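Aminoglycoside 3'-phosphotransferase AphA1-IAB (PDB 4GKH) phosphorylates kanamycin and structurally related aminoglycosides at the 3'-hydroxyl, using a protein-kinase-like fold, and so confers resistance to these antibiotics. Local coordinates at residues 226-234 against 248-257; 120-128 against 207-215. All coordinates share one frame; numbering follows the deposited sequence.

Both contacts lie in the helical part of this kinase-like enzyme, their centres about 16 Å apart. Along the chain they follow in series: contact 2 joins helix 118-133 to the hairpin of strands 205-208 and 211-215, and only after it closes does contact 1 open, between helix 227-237 and the end of helix 242-252 with the loop after it. The two meet where helix 242-252 lies against helix 118-133, with K251 CB 3.7 Å from A126 CB. Helix 118-133 thus packs on the hairpin and on helix 242-252 through different residues. In contact 2, G214 is about 8 Å from the bound inhibitor; in contact 1, the W234 side chain is about 9 Å from kanamycin.

Contact 1 (226-234 against 248-257); sequences RYQDLAILW and LFQKYGIDNP
R226 turns CG between its backbone N and carbonyl carbon (chi1 65°) and bends again at chi3, bringing NH1 to Y252, whose ring is swung anti to its own backbone N (chi1 176°). NH1 donates to Y252 OH at 2.8 Å, the oxygen lying almost in the guanidinium plane. L230 divides its two methyls between the aromatic rings: CD2 sits over the centre of the Y252 ring, 3.9 Å from the centroid, a CH-pi contact, while CD1 lies over a face of Y227, three residues back on the same helix, and meets I254 CD1 tip to tip at 3.8 Å. F249 packs between two aromatic residues of the first helix. Its CE1 is 3.7 Å from Y227 CE2, the rings oblique at 37°, and its CE2 is 3.4 Å from W234 CD1. At the W234 end of the helix, L248 CD1 touches L233 CD2 at 3.7 Å. The helices run roughly antiparallel, and a Schellman motif with G253 at positive phi ends the second one; the loop that follows brings I254 CD1 and P257 CA against Y227 OH, which also accepts from D258 N. The contact is therefore an aromatic and aliphatic layer with one hydrogen bond between the segments, at the R226 end. There H133 also bonds Y252 OH and a salt bridge from D192 holds the guanidinium, so this polar end is probably tied in place.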
ATOM      1  N   ARG A 226      -3.624   0.022 -13.918  1.00 31.68           N
ATOM      2  CA  ARG A 226      -3.471   1.281 -13.165  1.00 26.98           C
ATOM      3  C   ARG A 226      -4.600   1.512 -12.145  1.00 33.04           C
ATOM      4  O   ARG A 226      -4.408   2.195 -11.143  1.00 29.78           O
ATOM      5  CB  ARG A 226      -3.302   2.491 -14.104  1.00 29.06           C
ATOM      6  CG  ARG A 226      -4.494   2.812 -14.985  1.00 34.11           C
ATOM      7  CD  ARG A 226      -4.220   4.015 -15.916  1.00 39.07           C
ATOM      8  NE  ARG A 226      -3.425   3.664 -17.090  1.00 42.36           N
ATOM      9  CZ  ARG A 226      -2.221   4.163 -17.376  1.00 56.22           C
ATOM     10  NH1 ARG A 226      -1.647   5.052 -16.583  1.00 40.56           N
ATOM     11  NH2 ARG A 226      -1.584   3.770 -18.470  1.00 41.92           N
ATOM     12  N   TYR A 227      -5.770   0.922 -12.377  1.00 33.18           N
ATOM     13  CA  TYR A 227      -6.882   1.082 -11.429  1.00 28.59           C
ATOM     14  C   TYR A 227      -6.676   0.357 -10.086  1.00 33.62           C
ATOM     15  O   TYR A 227      -7.426   0.578  -9.133  1.00 30.18           O
ATOM     16  CB  TYR A 227      -8.219   0.688 -12.075  1.00 28.65           C
ATOM     17  CG  TYR A 227      -8.820   1.785 -12.930  1.00 28.73           C
ATOM     18  CD1 TYR A 227      -8.275   2.107 -14.171  1.00 36.77           C
ATOM     19  CD2 TYR A 227      -9.943   2.492 -12.501  1.00 29.96           C
ATOM     20  CE1 TYR A 227      -8.815   3.119 -14.958  1.00 36.72           C
ATOM     21  CE2 TYR A 227     -10.494   3.500 -13.281  1.00 31.01           C
ATOM     22  CZ  TYR A 227      -9.929   3.806 -14.510  1.00 35.08           C
ATOM     23  OH  TYR A 227     -10.488   4.802 -15.285  1.00 35.89           O
ATOM     24  N   GLN A 228      -5.665  -0.503  -9.994  1.00 29.06           N
ATOM     25  CA  GLN A 228      -5.324  -1.080  -8.693  1.00 29.03           C
ATOM     26  C   GLN A 228      -4.990   0.018  -7.691  1.00 37.49           C
ATOM     27  O   GLN A 228      -5.366  -0.055  -6.524  1.00 33.07           O
ATOM     28  CB  GLN A 228      -4.122  -2.032  -8.799  1.00 30.00           C
ATOM     29  CG  GLN A 228      -3.565  -2.457  -7.420  1.00 32.58           C
ATOM     30  CD  GLN A 228      -4.588  -3.226  -6.588  1.00 33.79           C
ATOM     31  OE1 GLN A 228      -5.518  -3.824  -7.130  1.00 32.96           O
ATOM     32  NE2 GLN A 228      -4.422  -3.208  -5.259  1.00 31.27           N
ATOM     33  N   ASP A 229      -4.281   1.042  -8.148  1.00 29.40           N
ATOM     34  CA  ASP A 229      -3.883   2.133  -7.259  1.00 25.11           C
ATOM     35  C   ASP A 229      -4.957   3.204  -7.203  1.00 30.42           C
ATOM     36  O   ASP A 229      -5.254   3.741  -6.135  1.00 31.23           O
ATOM     37  CB  ASP A 229      -2.535   2.737  -7.705  1.00 25.97           C
ATOM     38  CG  ASP A 229      -1.346   1.770  -7.464  1.00 31.51           C
ATOM     39  OD1 ASP A 229      -1.455   0.884  -6.572  1.00 29.01           O
ATOM     40  OD2 ASP A 229      -0.315   1.910  -8.168  1.00 31.25           O
ATOM     41  N   LEU A 230      -5.533   3.514  -8.357  1.00 29.29           N
ATOM     42  CA  LEU A 230      -6.563   4.532  -8.420  1.00 32.04           C
ATOM     43  C   LEU A 230      -7.755   4.148  -7.539  1.00 36.65           C
ATOM     44  O   LEU A 230      -8.306   5.004  -6.853  1.00 31.56           O
ATOM     45  CB  LEU A 230      -7.016   4.755  -9.856  1.00 30.88           C
ATOM     46  CG  LEU A 230      -6.042   5.466 -10.797  1.00 36.54           C
ATOM     47  CD1 LEU A 230      -6.467   5.209 -12.234  1.00 33.44           C
ATOM     48  CD2 LEU A 230      -5.998   6.975 -10.492  1.00 33.24           C
ATOM     49  N   ALA A 231      -8.132   2.868  -7.536  1.00 31.40           N
ATOM     50  CA  ALA A 231      -9.348   2.448  -6.822  1.00 29.42           C
ATOM     51  C   ALA A 231      -9.204   2.621  -5.322  1.00 28.68           C
ATOM     52  O   ALA A 231     -10.107   3.121  -4.637  1.00 30.05           O
ATOM     53  CB  ALA A 231      -9.705   0.988  -7.147  1.00 31.11           C
ATOM     54  N   ILE A 232      -8.063   2.189  -4.804  1.00 30.13           N
ATOM     55  CA  ILE A 232      -7.854   2.211  -3.371  1.00 29.65           C
ATOM     56  C   ILE A 232      -7.779   3.635  -2.841  1.00 32.42           C
ATOM     57  O   ILE A 232      -8.345   3.938  -1.795  1.00 30.19           O
ATOM     58  CB  ILE A 232      -6.616   1.375  -2.985  1.00 28.83           C
ATOM     59  CG1 ILE A 232      -6.906  -0.103  -3.289  1.00 36.27           C
ATOM     60  CG2 ILE A 232      -6.246   1.584  -1.520  1.00 33.60           C
ATOM     61  CD1 ILE A 232      -5.830  -1.082  -2.784  1.00 40.49           C
ATOM     62  N   LEU A 233      -7.100   4.518  -3.572  1.00 27.95           N
ATOM     63  CA  LEU A 233      -7.006   5.904  -3.120  1.00 25.36           C
ATOM     64  C   LEU A 233      -8.374   6.578  -3.233  1.00 27.86           C
ATOM     65  O   LEU A 233      -8.782   7.355  -2.360  1.00 31.90           O
ATOM     66  CB  LEU A 233      -5.951   6.668  -3.938  1.00 26.34           C
ATOM     67  CG  LEU A 233      -5.740   8.124  -3.498  1.00 31.91           C
ATOM     68  CD1 LEU A 233      -5.404   8.186  -2.009  1.00 39.03           C
ATOM     69  CD2 LEU A 233      -4.632   8.787  -4.324  1.00 28.62           C
ATOM     70  N   TRP A 234      -9.075   6.304  -4.331  1.00 32.84           N
ATOM     71  CA  TRP A 234     -10.417   6.858  -4.553  1.00 34.15           C
ATOM     72  C   TRP A 234     -11.366   6.439  -3.416  1.00 32.17           C
ATOM     73  O   TRP A 234     -12.196   7.225  -2.929  1.00 33.37           O
ATOM     74  CB  TRP A 234     -10.951   6.389  -5.920  1.00 29.58           C
ATOM     75  CG  TRP A 234     -12.298   6.912  -6.294  1.00 35.37           C
ATOM     76  CD1 TRP A 234     -12.572   8.071  -6.968  1.00 35.60           C
ATOM     77  CD2 TRP A 234     -13.561   6.281  -6.056  1.00 34.45           C
ATOM     78  NE1 TRP A 234     -13.928   8.210  -7.137  1.00 37.64           N
ATOM     79  CE2 TRP A 234     -14.558   7.127  -6.585  1.00 41.34           C
ATOM     80  CE3 TRP A 234     -13.947   5.097  -5.426  1.00 38.33           C
ATOM     81  CZ2 TRP A 234     -15.919   6.818  -6.516  1.00 46.48           C
ATOM     82  CZ3 TRP A 234     -15.310   4.791  -5.353  1.00 44.69           C
ATOM     83  CH2 TRP A 234     -16.271   5.647  -5.898  1.00 42.39           C
ATOM     84  N   LEU A 248      -9.067  13.519  -7.989  1.00 34.25           N
ATOM     85  CA  LEU A 248      -7.996  12.544  -8.131  1.00 30.95           C
ATOM     86  C   LEU A 248      -7.885  12.068  -9.575  1.00 32.65           C
ATOM     87  O   LEU A 248      -6.809  12.105 -10.157  1.00 34.21           O
ATOM     88  CB  LEU A 248      -8.223  11.351  -7.207  1.00 28.27           C
ATOM     89  CG  LEU A 248      -7.262  10.199  -7.497  1.00 30.81           C
ATOM     90  CD1 LEU A 248      -5.822  10.636  -7.242  1.00 36.97           C
ATOM     91  CD2 LEU A 248      -7.652   8.955  -6.656  1.00 28.67           C
ATOM     92  N   PHE A 249      -9.002  11.626 -10.144  1.00 39.32           N
ATOM     93  CA  PHE A 249      -9.025  11.230 -11.550  1.00 36.81           C
ATOM     94  C   PHE A 249      -8.675  12.374 -12.501  1.00 38.83           C
ATOM     95  O   PHE A 249      -7.865  12.197 -13.419  1.00 42.10           O
ATOM     96  CB  PHE A 249     -10.375  10.631 -11.929  1.00 34.64           C
ATOM     97  CG  PHE A 249     -10.520   9.195 -11.541  1.00 36.65           C
ATOM     98  CD1 PHE A 249      -9.862   8.209 -12.248  1.00 41.16           C
ATOM     99  CD2 PHE A 249     -11.317   8.828 -10.468  1.00 45.59           C
ATOM    100  CE1 PHE A 249      -9.991   6.878 -11.893  1.00 40.28           C
ATOM    101  CE2 PHE A 249     -11.452   7.502 -10.114  1.00 53.23           C
ATOM    102  CZ  PHE A 249     -10.781   6.528 -10.821  1.00 37.57           C
ATOM    103  N   GLN A 250      -9.301  13.536 -12.296  1.00 31.32           N
ATOM    104  CA  GLN A 250      -9.030  14.701 -13.124  1.00 34.68           C
ATOM    105  C   GLN A 250      -7.544  15.050 -13.208  1.00 49.19           C
ATOM    106  O   GLN A 250      -7.000  15.196 -14.305  1.00 43.52           O
ATOM    107  CB  GLN A 250      -9.817  15.916 -12.631  1.00 36.66           C
ATOM    108  CG  GLN A 250      -9.409  17.230 -13.296  1.00 52.18           C
ATOM    109  CD  GLN A 250      -9.806  17.296 -14.753  1.00 74.72           C
ATOM    110  OE1 GLN A 250      -9.187  18.008 -15.545  1.00 80.59           O
ATOM    111  NE2 GLN A 250     -10.848  16.554 -15.118  1.00 69.33           N
ATOM    112  N   LYS A 251      -6.895  15.186 -12.055  1.00 38.32           N
ATOM    113  CA  LYS A 251      -5.491  15.601 -12.000  1.00 41.00           C
ATOM    114  C   LYS A 251      -4.578  14.492 -12.506  1.00 41.66           C
ATOM    115  O   LYS A 251      -3.536  14.756 -13.085  1.00 40.22           O
ATOM    116  CB  LYS A 251      -5.105  16.016 -10.571  1.00 31.66           C
ATOM    117  CG  LYS A 251      -5.817  17.325 -10.144  1.00 36.05           C
ATOM    118  CD  LYS A 251      -5.377  18.468 -11.017  1.00 39.86           C
ATOM    119  CE  LYS A 251      -6.077  19.760 -10.642  1.00 49.39           C
ATOM    120  NZ  LYS A 251      -5.367  20.915 -11.259  1.00 63.37           N
ATOM    121  N   TYR A 252      -4.986  13.248 -12.288  1.00 31.86           N
ATOM    122  CA  TYR A 252      -4.201  12.091 -12.745  1.00 33.46           C
ATOM    123  C   TYR A 252      -4.192  12.048 -14.279  1.00 40.34           C
ATOM    124  O   TYR A 252      -3.235  11.584 -14.899  1.00 39.29           O
ATOM    125  CB  TYR A 252      -4.793  10.797 -12.176  1.00 31.21           C
ATOM    126  CG  TYR A 252      -4.110   9.545 -12.664  1.00 30.60           C
ATOM    127  CD1 TYR A 252      -2.971   9.059 -12.034  1.00 36.51           C
ATOM    128  CD2 TYR A 252      -4.614   8.842 -13.748  1.00 33.65           C
ATOM    129  CE1 TYR A 252      -2.355   7.894 -12.467  1.00 36.67           C
ATOM    130  CE2 TYR A 252      -4.004   7.690 -14.193  1.00 36.60           C
ATOM    131  CZ  TYR A 252      -2.879   7.220 -13.549  1.00 42.20           C
ATOM    132  OH  TYR A 252      -2.289   6.072 -14.003  1.00 30.53           O
ATOM    133  N   GLY A 253      -5.277  12.528 -14.882  1.00 36.38           N
ATOM    134  CA  GLY A 253      -5.368  12.648 -16.328  1.00 41.66           C
ATOM    135  C   GLY A 253      -6.490  11.835 -16.947  1.00 49.94           C
ATOM    136  O   GLY A 253      -6.524  11.632 -18.164  1.00 42.15           O
ATOM    137  N   ILE A 254      -7.417  11.369 -16.116  1.00 36.31           N
ATOM    138  CA  ILE A 254      -8.557  10.587 -16.593  1.00 36.96           C
ATOM    139  C   ILE A 254      -9.862  11.356 -16.446  1.00 40.99           C
ATOM    140  O   ILE A 254     -10.289  11.654 -15.336  1.00 46.04           O
ATOM    141  CB  ILE A 254      -8.687   9.264 -15.825  1.00 40.22           C
ATOM    142  CG1 ILE A 254      -7.539   8.326 -16.193  1.00 36.78           C
ATOM    143  CG2 ILE A 254     -10.017   8.600 -16.145  1.00 43.23           C
ATOM    144  CD1 ILE A 254      -7.484   7.044 -15.351  1.00 34.38           C
ATOM    145  N   ASP A 255     -10.495  11.674 -17.569  1.00 46.24           N
ATOM    146  CA  ASP A 255     -11.741  12.436 -17.555  1.00 53.28           C
ATOM    147  C   ASP A 255     -12.997  11.580 -17.457  1.00 65.12           C
ATOM    148  O   ASP A 255     -14.023  12.044 -16.971  1.00 50.53           O
ATOM    149  CB  ASP A 255     -11.835  13.339 -18.777  1.00 73.78           C
ATOM    150  CG  ASP A 255     -10.965  14.560 -18.653  1.00 64.34           C
ATOM    151  OD1 ASP A 255     -10.794  15.055 -17.517  1.00 69.16           O
ATOM    152  OD2 ASP A 255     -10.451  15.017 -19.691  1.00 61.68           O
ATOM    153  N   ASN A 256     -12.931  10.344 -17.937  1.00 47.17           N
ATOM    154  CA  ASN A 256     -14.072   9.440 -17.804  1.00 50.15           C
ATOM    155  C   ASN A 256     -13.662   8.145 -17.126  1.00 35.23           C
ATOM    156  O   ASN A 256     -13.298   7.181 -17.798  1.00 48.42           O
ATOM    157  CB  ASN A 256     -14.726   9.164 -19.158  1.00 48.56           C
ATOM    158  CG  ASN A 256     -15.457  10.380 -19.710  1.00 80.63           C
ATOM    159  OD1 ASN A 256     -16.611  10.641 -19.360  1.00 66.05           O
ATOM    160  ND2 ASN A 256     -14.786  11.128 -20.576  1.00 61.09           N
ATOM    161  N   PRO A 257     -13.692   8.134 -15.785  1.00 46.09           N
ATOM    162  CA  PRO A 257     -13.312   6.947 -15.009  1.00 45.97           C
ATOM    163  C   PRO A 257     -14.047   5.699 -15.503  1.00 41.69           C
ATOM    164  O   PRO A 257     -15.219   5.777 -15.861  1.00 42.39           O
ATOM    165  CB  PRO A 257     -13.741   7.309 -13.585  1.00 41.91           C
ATOM    166  CG  PRO A 257     -13.678   8.820 -13.546  1.00 50.38           C
ATOM    167  CD  PRO A 257     -14.114   9.256 -14.921  1.00 42.68           C
TER

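Contact 2 (120-128 against 207-215); sequences NIVDALAVF and FDEGKLIGC
L212 lays its isobutyl group across F128 at about a right angle: L212 CD2 reaches F128 CB at 3.6 Å, and L212 CG lies 3.8 Å from F128 CD2. The same L212 CD2 lies 3.7 Å from A124 O, one helical turn before F128, and 3.8 Å from L125 CD2. F128 holds CG anti to its backbone N (chi1 -168°), which sends the ring along the strand to C215; there CE1 is 4.0 Å from C215 CB, and the sulfur stands at the ring edge, 5.2 Å from the centroid. Helix 120-128 packs on a beta hairpin whose strands are joined by a type I' turn from D208 to K211, with a classic bulge at I213 and G214 opposite I206. Strand 211-215 runs at 37° to the helix axis, with A124 and L212 closest in backbone. On the other strand F207 points its ring at the helix: CZ is 3.9 Å from I121 CG2 and 4.1 Å from A124 CB, while L212 CB lies over one face toward the rim. V110 of helix 107-113 touches both I121 and F207, and L205 on strand 205-208 packs against helix residues L125 and F128 and strand residues L212 and C215.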
ATOM      1  N   ASN A 120      -4.944  20.649  -2.491  1.00 35.05           N
ATOM      2  CA  ASN A 120      -3.498  20.578  -2.666  1.00 33.94           C
ATOM      3  C   ASN A 120      -2.958  19.184  -2.374  1.00 33.14           C
ATOM      4  O   ASN A 120      -2.016  18.714  -3.036  1.00 36.44           O
ATOM      5  CB  ASN A 120      -2.790  21.588  -1.763  1.00 44.67           C
ATOM      6  CG  ASN A 120      -2.989  23.021  -2.214  1.00 72.47           C
ATOM      7  OD1 ASN A 120      -3.282  23.290  -3.382  1.00 53.20           O
ATOM      8  ND2 ASN A 120      -2.815  23.955  -1.288  1.00 52.93           N
ATOM      9  N   ILE A 121      -3.538  18.529  -1.371  1.00 34.59           N
ATOM     10  CA  ILE A 121      -3.080  17.199  -0.978  1.00 32.72           C
ATOM     11  C   ILE A 121      -3.370  16.178  -2.077  1.00 33.67           C
ATOM     12  O   ILE A 121      -2.515  15.370  -2.443  1.00 32.40           O
ATOM     13  CB  ILE A 121      -3.710  16.766   0.374  1.00 33.30           C
ATOM     14  CG1 ILE A 121      -3.031  17.526   1.521  1.00 39.03           C
ATOM     15  CG2 ILE A 121      -3.569  15.271   0.583  1.00 29.68           C
ATOM     16  CD1 ILE A 121      -3.760  17.432   2.865  1.00 36.96           C
ATOM     17  N   VAL A 122      -4.570  16.243  -2.637  1.00 33.31           N
ATOM     18  CA  VAL A 122      -4.933  15.337  -3.719  1.00 34.91           C
ATOM     19  C   VAL A 122      -4.108  15.616  -4.986  1.00 39.48           C
ATOM     20  O   VAL A 122      -3.664  14.683  -5.664  1.00 33.71           O
ATOM     21  CB  VAL A 122      -6.453  15.392  -4.003  1.00 34.86           C
ATOM     22  CG1 VAL A 122      -6.782  14.774  -5.356  1.00 34.49           C
ATOM     23  CG2 VAL A 122      -7.224  14.703  -2.866  1.00 32.29           C
ATOM     24  N   ASP A 123      -3.881  16.893  -5.287  1.00 37.64           N
ATOM     25  CA  ASP A 123      -3.039  17.259  -6.430  1.00 32.25           C
ATOM     26  C   ASP A 123      -1.656  16.629  -6.299  1.00 36.06           C
ATOM     27  O   ASP A 123      -1.113  16.112  -7.268  1.00 34.66           O
ATOM     28  CB  ASP A 123      -2.872  18.778  -6.541  1.00 37.64           C
ATOM     29  CG  ASP A 123      -4.145  19.482  -6.957  1.00 43.16           C
ATOM     30  OD1 ASP A 123      -5.141  18.793  -7.273  1.00 50.13           O
ATOM     31  OD2 ASP A 123      -4.146  20.729  -6.969  1.00 46.52           O
ATOM     32  N   ALA A 124      -1.086  16.691  -5.100  1.00 34.07           N
ATOM     33  CA  ALA A 124       0.224  16.091  -4.863  1.00 40.32           C
ATOM     34  C   ALA A 124       0.166  14.579  -5.016  1.00 40.81           C
ATOM     35  O   ALA A 124       1.089  13.971  -5.546  1.00 33.33           O
ATOM     36  CB  ALA A 124       0.762  16.462  -3.489  1.00 36.33           C
ATOM     37  N   LEU A 125      -0.920  13.971  -4.546  1.00 32.75           N
ATOM     38  CA  LEU A 125      -1.070  12.513  -4.642  1.00 30.95           C
ATOM     39  C   LEU A 125      -1.149  12.061  -6.097  1.00 34.90           C
ATOM     40  O   LEU A 125      -0.553  11.047  -6.470  1.00 32.59           O
ATOM     41  CB  LEU A 125      -2.316  12.056  -3.890  1.00 27.39           C
ATOM     42  CG  LEU A 125      -2.271  12.033  -2.351  1.00 31.45           C
ATOM     43  CD1 LEU A 125      -3.686  11.874  -1.764  1.00 31.49           C
ATOM     44  CD2 LEU A 125      -1.330  10.938  -1.814  1.00 30.34           C
ATOM     45  N   ALA A 126      -1.882  12.815  -6.920  1.00 31.44           N
ATOM     46  CA  ALA A 126      -2.001  12.494  -8.349  1.00 35.15           C
ATOM     47  C   ALA A 126      -0.648  12.575  -9.046  1.00 34.56           C
ATOM     48  O   ALA A 126      -0.290  11.692  -9.841  1.00 34.23           O
ATOM     49  CB  ALA A 126      -3.018  13.426  -9.043  1.00 38.86           C
ATOM     50  N   VAL A 127       0.109  13.622  -8.733  1.00 32.59           N
ATOM     51  CA  VAL A 127       1.425  13.812  -9.351  1.00 36.44           C
ATOM     52  C   VAL A 127       2.343  12.638  -9.021  1.00 37.71           C
ATOM     53  O   VAL A 127       3.068  12.113  -9.884  1.00 30.77           O
ATOM     54  CB  VAL A 127       2.102  15.123  -8.869  1.00 41.53           C
ATOM     55  CG1 VAL A 127       3.574  15.149  -9.288  1.00 45.96           C
ATOM     56  CG2 VAL A 127       1.359  16.353  -9.397  1.00 41.83           C
ATOM     57  N   PHE A 128       2.286  12.218  -7.762  1.00 35.09           N
ATOM     58  CA  PHE A 128       3.115  11.131  -7.262  1.00 31.51           C
ATOM     59  C   PHE A 128       2.724   9.811  -7.921  1.00 31.53           C
ATOM     60  O   PHE A 128       3.586   9.009  -8.287  1.00 31.45           O
ATOM     61  CB  PHE A 128       2.960  11.041  -5.737  1.00 32.42           C
ATOM     62  CG  PHE A 128       3.968  10.147  -5.056  1.00 36.40           C
ATOM     63  CD1 PHE A 128       3.717   8.793  -4.877  1.00 38.06           C
ATOM     64  CD2 PHE A 128       5.151  10.672  -4.557  1.00 35.20           C
ATOM     65  CE1 PHE A 128       4.647   7.965  -4.236  1.00 31.08           C
ATOM     66  CE2 PHE A 128       6.077   9.853  -3.912  1.00 40.68           C
ATOM     67  CZ  PHE A 128       5.808   8.498  -3.741  1.00 35.08           C
ATOM     68  N   PHE A 207       3.651  12.715   4.131  1.00 32.49           N
ATOM     69  CA  PHE A 207       3.815  14.146   3.921  1.00 36.85           C
ATOM     70  C   PHE A 207       4.695  14.723   5.008  1.00 36.82           C
ATOM     71  O   PHE A 207       4.572  14.359   6.185  1.00 34.73           O
ATOM     72  CB  PHE A 207       2.459  14.855   3.961  1.00 39.29           C
ATOM     73  CG  PHE A 207       1.710  14.825   2.653  1.00 36.47           C
ATOM     74  CD1 PHE A 207       1.013  13.688   2.259  1.00 36.99           C
ATOM     75  CD2 PHE A 207       1.678  15.943   1.839  1.00 38.36           C
ATOM     76  CE1 PHE A 207       0.315  13.670   1.065  1.00 36.92           C
ATOM     77  CE2 PHE A 207       0.988  15.937   0.654  1.00 36.80           C
ATOM     78  CZ  PHE A 207       0.304  14.799   0.260  1.00 35.09           C
ATOM     79  N   ASP A 208       5.569  15.644   4.614  1.00 36.97           N
ATOM     80  CA  ASP A 208       6.476  16.294   5.550  1.00 33.60           C
ATOM     81  C   ASP A 208       6.691  17.738   5.117  1.00 40.21           C
ATOM     82  O   ASP A 208       7.089  17.992   3.981  1.00 40.19           O
ATOM     83  CB  ASP A 208       7.814  15.556   5.576  1.00 35.01           C
ATOM     84  CG  ASP A 208       8.779  16.126   6.604  1.00 45.80           C
ATOM     85  OD1 ASP A 208       8.474  16.066   7.814  1.00 61.63           O
ATOM     86  OD2 ASP A 208       9.848  16.621   6.198  1.00 69.27           O
ATOM     87  N   GLU A 209       6.414  18.673   6.022  1.00 41.34           N
ATOM     88  CA  GLU A 209       6.526  20.104   5.733  1.00 54.55           C
ATOM     89  C   GLU A 209       5.823  20.509   4.441  1.00 51.04           C
ATOM     90  O   GLU A 209       6.332  21.337   3.679  1.00 54.67           O
ATOM     91  CB  GLU A 209       7.989  20.530   5.674  1.00 44.14           C
ATOM     92  CG  GLU A 209       8.765  20.224   6.934  1.00 66.34           C
ATOM     93  CD  GLU A 209      10.108  20.927   6.967  1.00 97.15           C
ATOM     94  OE1 GLU A 209      10.457  21.601   5.971  1.00 75.87           O
ATOM     95  OE2 GLU A 209      10.810  20.808   7.993  1.00 72.10           O
ATOM     96  N   GLY A 210       4.668  19.902   4.185  1.00 46.76           N
ATOM     97  CA  GLY A 210       3.835  20.303   3.071  1.00 50.57           C
ATOM     98  C   GLY A 210       4.013  19.469   1.823  1.00 65.79           C
ATOM     99  O   GLY A 210       3.188  19.519   0.911  1.00 59.47           O
ATOM    100  N   LYS A 211       5.088  18.692   1.786  1.00 51.93           N
ATOM    101  CA  LYS A 211       5.437  17.951   0.587  1.00 41.11           C
ATOM    102  C   LYS A 211       5.248  16.453   0.783  1.00 41.83           C
ATOM    103  O   LYS A 211       5.559  15.908   1.843  1.00 36.98           O
ATOM    104  CB  LYS A 211       6.890  18.232   0.196  1.00 45.62           C
ATOM    105  CG  LYS A 211       7.395  17.378  -0.970  1.00 49.48           C
ATOM    106  CD  LYS A 211       8.857  17.665  -1.302  1.00 75.96           C
ATOM    107  CE  LYS A 211       9.316  16.859  -2.514  1.00 61.29           C
ATOM    108  NZ  LYS A 211      10.681  17.255  -2.981  1.00 63.07           N
ATOM    109  N   LEU A 212       4.737  15.792  -0.247  1.00 37.39           N
ATOM    110  CA  LEU A 212       4.678  14.341  -0.258  1.00 32.44           C
ATOM    111  C   LEU A 212       6.080  13.835  -0.569  1.00 46.20           C
ATOM    112  O   LEU A 212       6.585  14.034  -1.673  1.00 43.74           O
ATOM    113  CB  LEU A 212       3.664  13.895  -1.309  1.00 33.89           C
ATOM    114  CG  LEU A 212       3.478  12.430  -1.661  1.00 46.77           C
ATOM    115  CD1 LEU A 212       3.411  11.594  -0.411  1.00 56.13           C
ATOM    116  CD2 LEU A 212       2.205  12.304  -2.478  1.00 37.26           C
ATOM    117  N   ILE A 213       6.725  13.208   0.413  1.00 36.44           N
ATOM    118  CA  ILE A 213       8.141  12.887   0.283  1.00 34.96           C
ATOM    119  C   ILE A 213       8.464  11.396   0.181  1.00 38.41           C
ATOM    120  O   ILE A 213       9.616  11.031  -0.024  1.00 41.69           O
ATOM    121  CB  ILE A 213       8.971  13.529   1.407  1.00 36.99           C
ATOM    122  CG1 ILE A 213       8.602  12.938   2.772  1.00 35.14           C
ATOM    123  CG2 ILE A 213       8.775  15.054   1.415  1.00 44.11           C
ATOM    124  CD1 ILE A 213       9.691  13.181   3.836  1.00 38.00           C
ATOM    125  N   GLY A 214       7.455  10.532   0.309  1.00 35.49           N
ATOM    126  CA  GLY A 214       7.694   9.108   0.206  1.00 34.90           C
ATOM    127  C   GLY A 214       6.462   8.237   0.335  1.00 31.44           C
ATOM    128  O   GLY A 214       5.382   8.708   0.719  1.00 30.74           O
ATOM    129  N   CYS A 215       6.614   6.973  -0.030  1.00 33.53           N
ATOM    130  CA  CYS A 215       5.574   5.975   0.205  1.00 32.51           C
ATOM    131  C   CYS A 215       6.149   4.812   1.005  1.00 36.75           C
ATOM    132  O   CYS A 215       7.365   4.592   1.018  1.00 30.02           O
ATOM    133  CB  CYS A 215       4.945   5.475  -1.107  1.00 31.35           C
ATOM    134  SG  CYS A 215       6.056   4.665  -2.271  1.00 39.73           S
TER